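Local coordinates for lovastatin nonaketide synthase, polyketide synthase component (Aspergillus terreus, PDB 7CPX), which builds the nonaketide core of lovastatin, dihydromonacolin L, by iterative condensation of malonyl units, with reduction, dehydration and methylation of the growing chain on its carrier domain, at residues N276-T281 / H289-A294; E1107-M1112 / D1145-G1150; R1137-Q1142 / C1219-F1224. The protein carries 2 engineered substitutions. All coordinates share one frame; numbering follows the deposited sequence.

Contact 1: residues N276-T281 / H289-A294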
loop_
_atom_site.group_PDB
_atom_site.type_symbol
_atom_site.label_atom_id
_atom_site.label_comp_id
_atom_site.label_asym_id
_atom_site.label_seq_id
_atom_site.Cartn_x
_atom_site.Cartn_y
_atom_site.Cartn_z
ATOM N N ASN A 276 17.204 37.249 26.250
ATOM C CA ASN A 276 17.375 38.098 25.083
ATOM C C ASN A 276 17.355 37.217 23.841
ATOM O O ASN A 276 17.273 35.988 23.925
ATOM C CB ASN A 276 18.666 38.924 25.185
ATOM C CG ASN A 276 19.774 38.413 24.283
ATOM O OD1 ASN A 276 20.049 37.216 24.226
ATOM N ND2 ASN A 276 20.427 39.330 23.582
ATOM N N GLN A 277 17.430 37.855 22.680
ATOM C CA GLN A 277 17.282 37.176 21.405
ATOM C C GLN A 277 18.387 37.612 20.455
ATOM O O GLN A 277 18.927 38.714 20.570
ATOM C CB GLN A 277 15.902 37.474 20.810
ATOM C CG GLN A 277 15.721 37.095 19.362
ATOM C CD GLN A 277 15.804 35.611 19.116
ATOM O OE1 GLN A 277 15.337 34.808 19.920
ATOM N NE2 GLN A 277 16.397 35.235 17.991
ATOM N N ASP A 278 18.725 36.728 19.522
ATOM C CA ASP A 278 19.697 37.052 18.491
ATOM C C ASP A 278 19.033 37.842 17.373
ATOM O O ASP A 278 17.915 37.537 16.952
ATOM C CB ASP A 278 20.326 35.780 17.924
ATOM C CG ASP A 278 21.041 34.967 18.978
ATOM O OD1 ASP A 278 21.579 35.570 19.928
ATOM O OD2 ASP A 278 21.072 33.725 18.859
ATOM N N GLY A 279 19.734 38.862 16.888
ATOM C CA GLY A 279 19.224 39.672 15.803
ATOM C C GLY A 279 19.211 38.926 14.487
ATOM O O GLY A 279 19.133 37.694 14.465
ATOM N N ARG A 280 19.288 39.662 13.379
ATOM C CA ARG A 280 19.286 39.056 12.048
ATOM C C ARG A 280 20.671 38.472 11.769
ATOM O O ARG A 280 21.445 38.958 10.941
ATOM C CB ARG A 280 18.880 40.074 10.994
ATOM C CG ARG A 280 18.475 39.447 9.671
ATOM C CD ARG A 280 18.148 40.493 8.618
ATOM N NE ARG A 280 17.125 41.434 9.063
ATOM C CZ ARG A 280 17.369 42.633 9.576
ATOM N NH1 ARG A 280 18.603 43.081 9.739
ATOM N NH2 ARG A 280 16.346 43.404 9.935
ATOM N N THR A 281 20.975 37.398 12.493
ATOM C CA THR A 281 22.247 36.714 12.342
ATOM C C THR A 281 22.342 36.090 10.950
ATOM O O THR A 281 21.396 36.114 10.157
ATOM C CB THR A 281 22.402 35.647 13.425
ATOM O OG1 THR A 281 21.599 35.996 14.559
ATOM C CG2 THR A 281 23.853 35.531 13.861
ATOM N N HIS A 289 26.998 36.045 18.970
ATOM C CA HIS A 289 27.844 36.259 20.139
ATOM C C HIS A 289 27.545 37.602 20.792
ATOM O O HIS A 289 27.540 37.712 22.023
ATOM C CB HIS A 289 29.317 36.173 19.748
ATOM C CG HIS A 289 29.769 37.279 18.846
ATOM N ND1 HIS A 289 29.670 37.208 17.472
ATOM C CD2 HIS A 289 30.318 38.486 19.120
ATOM C CE1 HIS A 289 30.141 38.322 16.940
ATOM N NE2 HIS A 289 30.541 39.114 17.920
ATOM N N SER A 290 27.306 38.636 19.984
ATOM C CA SER A 290 27.014 39.953 20.539
ATOM C C SER A 290 25.728 39.931 21.351
ATOM O O SER A 290 25.657 40.521 22.436
ATOM C CB SER A 290 26.918 40.983 19.414
ATOM O OG SER A 290 26.618 42.270 19.925
ATOM N N ALA A 291 24.697 39.255 20.841
ATOM C CA ALA A 291 23.430 39.190 21.561
ATOM C C ALA A 291 23.597 38.481 22.897
ATOM O O ALA A 291 23.056 38.925 23.915
ATOM C CB ALA A 291 22.380 38.483 20.705
ATOM N N GLN A 292 24.347 37.378 22.917
ATOM C CA GLN A 292 24.541 36.640 24.160
ATOM C C GLN A 292 25.401 37.426 25.143
ATOM O O GLN A 292 25.162 37.389 26.356
ATOM C CB GLN A 292 25.163 35.278 23.858
ATOM C CG GLN A 292 24.279 34.397 22.996
ATOM C CD GLN A 292 25.022 33.223 22.403
ATOM O OE1 GLN A 292 26.186 32.984 22.724
ATOM N NE2 GLN A 292 24.353 32.482 21.529
ATOM N N GLU A 293 26.409 38.143 24.640
ATOM C CA GLU A 293 27.201 39.008 25.505
ATOM C C GLU A 293 26.330 40.086 26.133
ATOM O O GLU A 293 26.437 40.364 27.335
ATOM C CB GLU A 293 28.339 39.641 24.704
ATOM C CG GLU A 293 29.219 40.596 25.498
ATOM C CD GLU A 293 30.118 41.429 24.607
ATOM O OE1 GLU A 293 30.093 41.223 23.376
ATOM O OE2 GLU A 293 30.850 42.292 25.137
ATOM N N ALA A 294 25.465 40.707 25.330
ATOM C CA ALA A 294 24.554 41.711 25.863
ATOM C C ALA A 294 23.610 41.096 26.883
ATOM O O ALA A 294 23.295 41.717 27.903
ATOM C CB ALA A 294 23.766 42.362 24.726
#

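Contact 2: residues E1107-M1112 / D1145-G1150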
loop_
_atom_site.group_PDB
_atom_site.type_symbol
_atom_site.label_atom_id
_atom_site.label_comp_id
_atom_site.label_asym_id
_atom_site.label_seq_id
_atom_site.Cartn_x
_atom_site.Cartn_y
_atom_site.Cartn_z
ATOM N N GLU A 1107 27.682 -21.738 -26.055
ATOM C CA GLU A 1107 29.104 -22.063 -26.147
ATOM C C GLU A 1107 29.927 -20.862 -26.623
ATOM O O GLU A 1107 30.664 -20.926 -27.606
ATOM C CB GLU A 1107 29.296 -23.258 -27.073
ATOM C CG GLU A 1107 30.498 -24.119 -26.730
ATOM C CD GLU A 1107 30.293 -24.927 -25.461
ATOM O OE1 GLU A 1107 29.240 -24.757 -24.811
ATOM O OE2 GLU A 1107 31.183 -25.732 -25.117
ATOM N N GLU A 1108 29.798 -19.753 -25.893
ATOM C CA GLU A 1108 30.682 -18.599 -26.061
ATOM C C GLU A 1108 30.844 -18.254 -27.544
ATOM O O GLU A 1108 31.897 -18.453 -28.148
ATOM C CB GLU A 1108 32.036 -18.857 -25.398
ATOM C CG GLU A 1108 32.956 -17.647 -25.388
ATOM C CD GLU A 1108 34.219 -17.883 -24.582
ATOM O OE1 GLU A 1108 34.337 -18.961 -23.963
ATOM O OE2 GLU A 1108 35.092 -16.989 -24.567
ATOM N N HIS A 1109 29.748 -17.737 -28.111
ATOM C CA HIS A 1109 29.528 -17.643 -29.551
ATOM C C HIS A 1109 30.843 -17.412 -30.291
ATOM O O HIS A 1109 31.625 -16.528 -29.922
ATOM C CB HIS A 1109 28.538 -16.514 -29.849
ATOM C CG HIS A 1109 27.847 -16.650 -31.168
ATOM N ND1 HIS A 1109 27.008 -17.701 -31.465
ATOM C CD2 HIS A 1109 27.880 -15.872 -32.276
ATOM C CE1 HIS A 1109 26.549 -17.564 -32.696
ATOM N NE2 HIS A 1109 27.064 -16.462 -33.210
ATOM N N PRO A 1110 31.113 -18.195 -31.344
ATOM C CA PRO A 1110 32.503 -18.439 -31.757
ATOM C C PRO A 1110 33.304 -17.216 -32.170
ATOM O O PRO A 1110 34.316 -16.887 -31.545
ATOM C CB PRO A 1110 32.331 -19.387 -32.946
ATOM C CG PRO A 1110 31.009 -18.993 -33.528
ATOM C CD PRO A 1110 30.153 -18.709 -32.338
ATOM N N HIS A 1111 32.855 -16.535 -33.219
ATOM C CA HIS A 1111 33.575 -15.415 -33.801
ATOM C C HIS A 1111 32.761 -14.158 -33.571
ATOM O O HIS A 1111 31.615 -14.067 -34.023
ATOM C CB HIS A 1111 33.806 -15.608 -35.299
ATOM C CG HIS A 1111 34.150 -17.010 -35.684
ATOM N ND1 HIS A 1111 35.449 -17.457 -35.789
ATOM C CD2 HIS A 1111 33.362 -18.061 -36.011
ATOM C CE1 HIS A 1111 35.446 -18.726 -36.153
ATOM N NE2 HIS A 1111 34.193 -19.116 -36.294
ATOM N N MET A 1112 33.349 -13.200 -32.871
ATOM C CA MET A 1112 32.663 -11.951 -32.580
ATOM C C MET A 1112 33.708 -10.849 -32.637
ATOM O O MET A 1112 34.666 -10.862 -31.860
ATOM C CB MET A 1112 31.977 -12.006 -31.219
ATOM C CG MET A 1112 31.368 -13.356 -30.884
ATOM S SD MET A 1112 30.301 -13.296 -29.435
ATOM C CE MET A 1112 28.754 -12.810 -30.191
ATOM N N ASP A 1145 26.930 -12.046 -35.790
ATOM C CA ASP A 1145 25.794 -12.918 -36.078
ATOM C C ASP A 1145 24.584 -12.541 -35.230
ATOM O O ASP A 1145 23.895 -13.398 -34.673
ATOM C CB ASP A 1145 26.167 -14.384 -35.863
ATOM C CG ASP A 1145 27.329 -14.823 -36.730
ATOM O OD1 ASP A 1145 27.820 -14.000 -37.530
ATOM O OD2 ASP A 1145 27.753 -15.991 -36.609
ATOM N N LEU A 1146 24.322 -11.239 -35.132
ATOM C CA LEU A 1146 23.211 -10.735 -34.328
ATOM C C LEU A 1146 23.328 -11.225 -32.888
ATOM O O LEU A 1146 22.340 -11.596 -32.252
ATOM C CB LEU A 1146 21.868 -11.144 -34.935
ATOM C CG LEU A 1146 20.627 -10.444 -34.382
ATOM C CD1 LEU A 1146 20.762 -8.939 -34.510
ATOM C CD2 LEU A 1146 19.378 -10.930 -35.097
ATOM N N ARG A 1147 24.554 -11.232 -32.372
ATOM C CA ARG A 1147 24.826 -11.761 -31.047
ATOM C C ARG A 1147 25.999 -11.005 -30.447
ATOM O O ARG A 1147 26.794 -10.387 -31.161
ATOM C CB ARG A 1147 25.130 -13.260 -31.100
ATOM C CG ARG A 1147 24.197 -14.111 -30.270
ATOM C CD ARG A 1147 24.290 -15.574 -30.663
ATOM N NE ARG A 1147 23.475 -15.875 -31.834
ATOM C CZ ARG A 1147 23.181 -17.101 -32.248
ATOM N NH1 ARG A 1147 23.620 -18.171 -31.608
ATOM N NH2 ARG A 1147 22.424 -17.255 -33.329
ATOM N N ALA A 1148 26.100 -11.060 -29.122
ATOM C CA ALA A 1148 27.224 -10.453 -28.430
ATOM C C ALA A 1148 27.584 -11.312 -27.231
ATOM O O ALA A 1148 26.796 -12.140 -26.773
ATOM C CB ALA A 1148 26.920 -9.016 -27.992
ATOM N N SER A 1149 28.802 -11.117 -26.742
ATOM C CA SER A 1149 29.275 -11.831 -25.566
ATOM C C SER A 1149 30.452 -11.059 -24.997
ATOM O O SER A 1149 30.863 -10.033 -25.537
ATOM C CB SER A 1149 29.671 -13.270 -25.907
ATOM O OG SER A 1149 30.171 -13.944 -24.767
ATOM N N GLY A 1150 30.972 -11.550 -23.893
ATOM C CA GLY A 1150 32.154 -10.955 -23.308
ATOM C C GLY A 1150 32.106 -11.050 -21.791
ATOM O O GLY A 1150 31.622 -12.042 -21.243
#

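Contact 3: residues R1137-Q1142 / C1219-F1224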
loop_
_atom_site.group_PDB
_atom_site.type_symbol
_atom_site.label_atom_id
_atom_site.label_comp_id
_atom_site.label_asym_id
_atom_site.label_seq_id
_atom_site.Cartn_x
_atom_site.Cartn_y
_atom_site.Cartn_z
ATOM N N ARG A 1137 30.603 -0.140 -16.968
ATOM C CA ARG A 1137 31.340 -1.250 -16.379
ATOM C C ARG A 1137 31.451 -2.457 -17.302
ATOM O O ARG A 1137 31.855 -3.532 -16.844
ATOM C CB ARG A 1137 30.676 -1.665 -15.064
ATOM C CG ARG A 1137 31.076 -0.822 -13.865
ATOM C CD ARG A 1137 32.431 -1.234 -13.325
ATOM N NE ARG A 1137 32.720 -0.609 -12.041
ATOM C CZ ARG A 1137 33.683 -1.003 -11.219
ATOM N NH1 ARG A 1137 34.466 -2.028 -11.512
ATOM N NH2 ARG A 1137 33.863 -0.353 -10.073
ATOM N N LEU A 1138 31.110 -2.312 -18.581
ATOM C CA LEU A 1138 31.262 -3.406 -19.530
ATOM C C LEU A 1138 32.740 -3.614 -19.828
ATOM O O LEU A 1138 33.311 -2.924 -20.677
ATOM C CB LEU A 1138 30.485 -3.110 -20.811
ATOM C CG LEU A 1138 30.455 -4.200 -21.880
ATOM C CD1 LEU A 1138 29.845 -5.472 -21.331
ATOM C CD2 LEU A 1138 29.674 -3.722 -23.087
ATOM N N HIS A 1139 33.367 -4.565 -19.132
ATOM C CA HIS A 1139 34.811 -4.734 -19.244
ATOM C C HIS A 1139 35.228 -4.980 -20.687
ATOM O O HIS A 1139 36.118 -4.302 -21.213
ATOM C CB HIS A 1139 35.272 -5.885 -18.351
ATOM C CG HIS A 1139 36.683 -6.315 -18.606
ATOM N ND1 HIS A 1139 37.755 -5.458 -18.487
ATOM C CD2 HIS A 1139 37.196 -7.511 -18.981
ATOM C CE1 HIS A 1139 38.869 -6.108 -18.774
ATOM N NE2 HIS A 1139 38.557 -7.355 -19.077
ATOM N N ASN A 1140 34.595 -5.948 -21.345
ATOM C CA ASN A 1140 34.914 -6.249 -22.731
ATOM C C ASN A 1140 33.706 -6.896 -23.384
ATOM O O ASN A 1140 32.947 -7.621 -22.737
ATOM C CB ASN A 1140 36.126 -7.177 -22.844
ATOM C CG ASN A 1140 35.804 -8.602 -22.449
ATOM O OD1 ASN A 1140 34.971 -8.844 -21.576
ATOM N ND2 ASN A 1140 36.457 -9.557 -23.097
ATOM N N MET A 1141 33.546 -6.641 -24.678
ATOM C CA MET A 1141 32.449 -7.213 -25.437
ATOM C C MET A 1141 32.920 -7.513 -26.851
ATOM O O MET A 1141 33.882 -6.927 -27.351
ATOM C CB MET A 1141 31.235 -6.277 -25.467
ATOM C CG MET A 1141 30.025 -6.861 -26.177
ATOM S SD MET A 1141 28.520 -5.901 -25.929
ATOM C CE MET A 1141 28.987 -4.339 -26.666
ATOM N N GLN A 1142 32.223 -8.444 -27.491
ATOM C CA GLN A 1142 32.500 -8.810 -28.870
ATOM C C GLN A 1142 31.212 -9.327 -29.489
ATOM O O GLN A 1142 30.509 -10.133 -28.873
ATOM C CB GLN A 1142 33.613 -9.859 -28.948
ATOM C CG GLN A 1142 33.385 -11.092 -28.085
ATOM C CD GLN A 1142 34.074 -10.997 -26.741
ATOM O OE1 GLN A 1142 33.871 -10.044 -25.990
ATOM N NE2 GLN A 1142 34.903 -11.986 -26.433
ATOM N N CYS A 1219 35.755 -11.074 -7.148
ATOM C CA CYS A 1219 36.033 -11.020 -8.579
ATOM C C CYS A 1219 35.198 -9.941 -9.253
ATOM O O CYS A 1219 35.708 -9.190 -10.095
ATOM C CB CYS A 1219 35.762 -12.383 -9.216
ATOM S SG CYS A 1219 34.052 -12.947 -9.056
ATOM N N GLU A 1220 33.918 -9.845 -8.887
ATOM C CA GLU A 1220 33.004 -8.830 -9.404
ATOM C C GLU A 1220 33.201 -8.610 -10.898
ATOM O O GLU A 1220 33.165 -7.472 -11.377
ATOM C CB GLU A 1220 33.176 -7.515 -8.638
ATOM C CG GLU A 1220 34.539 -6.853 -8.784
ATOM C CD GLU A 1220 34.651 -5.575 -7.976
ATOM O OE1 GLU A 1220 33.871 -5.408 -7.015
ATOM O OE2 GLU A 1220 35.518 -4.738 -8.302
ATOM N N LYS A 1221 33.407 -9.694 -11.639
ATOM C CA LYS A 1221 33.568 -9.619 -13.088
ATOM C C LYS A 1221 33.115 -10.950 -13.666
ATOM O O LYS A 1221 33.789 -11.968 -13.485
ATOM C CB LYS A 1221 35.011 -9.306 -13.469
ATOM C CG LYS A 1221 35.228 -9.128 -14.958
ATOM C CD LYS A 1221 36.507 -8.363 -15.259
ATOM C CE LYS A 1221 37.742 -9.117 -14.789
ATOM N NZ LYS A 1221 38.997 -8.381 -15.113
ATOM N N VAL A 1222 31.978 -10.940 -14.356
ATOM C CA VAL A 1222 31.310 -12.157 -14.792
ATOM C C VAL A 1222 31.113 -12.105 -16.298
ATOM O O VAL A 1222 30.921 -11.036 -16.887
ATOM C CB VAL A 1222 29.956 -12.344 -14.076
ATOM C CG1 VAL A 1222 30.157 -12.435 -12.571
ATOM C CG2 VAL A 1222 29.014 -11.206 -14.430
ATOM N N ALA A 1223 31.137 -13.280 -16.918
ATOM C CA ALA A 1223 30.980 -13.360 -18.357
ATOM C C ALA A 1223 29.503 -13.268 -18.727
ATOM O O ALA A 1223 28.612 -13.400 -17.887
ATOM C CB ALA A 1223 31.593 -14.653 -18.887
ATOM N N PHE A 1224 29.249 -13.042 -20.012
ATOM C CA PHE A 1224 27.888 -12.874 -20.492
ATOM C C PHE A 1224 27.811 -13.263 -21.959
ATOM O O PHE A 1224 28.775 -13.104 -22.715
ATOM C CB PHE A 1224 27.402 -11.431 -20.321
ATOM C CG PHE A 1224 28.030 -10.464 -21.286
ATOM C CD1 PHE A 1224 27.470 -10.252 -22.531
ATOM C CD2 PHE A 1224 29.178 -9.770 -20.949
ATOM C CE1 PHE A 1224 28.041 -9.371 -23.424
ATOM C CE2 PHE A 1224 29.754 -8.884 -21.838
ATOM C CZ PHE A 1224 29.184 -8.684 -23.078
#

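Contact 1: residues N276-T281 / H289-A294
Asp278 and Ala291 bring the two backbones closest, with their CA atoms 5.3 Å apart where the first turn of helix 289-302 passes beside strand 268-277. The helix turns the methyl group of Ala291 to this point, where it lies against two oxygen atoms of the other segment. Asp278 OD1 is 3.1 Å from Ala291 CB, and the backbone Gln277 O comes within 3.5 Å of the same methyl carbon. The carboxylate gets there because its CG stands anti to the carbonyl carbon and beside the backbone N (chi1 -60°), which carries OD1 toward the helix although the side chain sets off at a slant to it. Asn276 reaches over from the strand to the carbonyl of the same alanine, its ND2 2.7 Å from Ala291 O. Both segments belong to the ketosynthase, a thiolase-type fold in which strand 268-277 runs through the mixed sheet beside strand 439-446. A residue of that neighbouring strand, Asn440, uses its ND2 to hydrogen-bond both Asn276 OD1 and Asp278 OD1, so one amide ties together the two polar side chains that meet Ala291. Gln277 sets off away from the helix, and its NE2 donates to Asp278 O at 2.9 Å, arriving in the carbonyl plane on a lone pair. The same NE2 also hydrogen-bonds Gly437 O, and OE1 pairs with Thr439 OG1. Gln277 makes backbone hydrogen bonds to the second subunit, which places this part of the chain at the ketosynthase dimer interface. Gln292 brushes Asp278 with its CG 4.3 Å from OD1. The Gln292 side chain is about 6 Å from that of His320, a predicted catalytic histidine of the condensing site.

Contact 2: residues E1107-M1112 / D1145-G1150
His1109 and Arg1147 make the aromatic part of the contact. Arg1147 CD sits squarely over the imidazole face in a CH-pi interaction, 3.6 Å from the ring centroid and 11° off the ring normal. Beyond CD the chain bends at chi3 and brings a guanidinium face over His1109 CE1, offset toward the rim, with NH1 3.2 Å from that carbon and the two planes 33° apart. Pro1110 CD lies against the opposite face of the imidazole, toward its rim.

Asp1145 meets the same ring at its edge: its CB is 3.5 Å from His1109 NE2, and the carboxylate stands nearly perpendicular to the imidazole plane.

Van der Waals contacts come from the Met1112 thioether. With CG anti to the carbonyl carbon and the chain bent at chi3 (86°), the methyl group is laid on the strand backbone, CE 3.3 Å from Ala1148 CA, while SD rests 3.6 Å from Ser1149 CB. Ser1149 OG itself is engaged by Asn1225 of the adjoining strand.

Helix 2195-2203 of the ketoreductase closes in on the histidine, His2200 packing edge-to-face with His1109. A loop is laid over the start of strand 1147-1152, in what is predicted to be the C-terminal hotdog fold of the dehydratase, at its border with the ketoreductase domain.

Contact 3: residues R1137-Q1142 / C1219-F1224
Phe1224 CG lies between its backbone N and carbonyl carbon (chi1 73°), which lifts the ring off its strand toward Leu1138 and Met1141, whose own CG atoms both extend anti to N (chi1 -176° in each). Leu1138 CD1 reaches Phe1224 CE2 at 3.5 Å. Met1141 comes in at the rim instead, its CG 3.7 Å from Phe1224 CZ and its sulfur near the ring plane, an edge-on Met-aromatic contact with SD 5.2 Å from the centroid. Asn1140 O also approaches this edge.

Nearer the surface, the aliphatic part of Lys1221 crosses His1139, placing CD over the imidazole face 4.2 Å from its centroid. At the other end of the contact Arg1137 NH1 and Glu1220 OE2 are 4.3 Å apart, too far for a salt bridge; the arginine makes one with Asp1153.

Strands 1140-1144 and 1222-1230 flank strand 1147-1152, whose Leu1152 touches both Leu1138 and Phe1224. His1139 and Asn1140 together oppose Thr1151 in a classic beta bulge. Leu1138 and Phe1224 both continue onto Thr1179 of helix 1170-1184, which carries the predicted proton donor Asp1174: a sheet curled round a central helix, as in the hotdog fold of dehydratases.

How the contacts relate
Contacts 2 and 3 hold the same sheet of the dehydratase, with centres about 14 Å apart. They meet directly at strand 1222-1230, where Phe1224 probably hydrogen-bonds through N to Gly1150 O and through O to Ser1149 OG. Contact 2 is buried where a loop and the ketoreductase cover the strand, and it relies on an imidazole, an arginine and a thioether; contact 3 grades from an apolar interior beside the hotdog helix to charged side chains at the surface. Contact 1 lies about 61 Å from contact 3 between centres, in the ketosynthase. Also buried, it joins a strand of the thiolase-type sheet to a helix near the dimer interface, and no aromatic ring takes part between its segments.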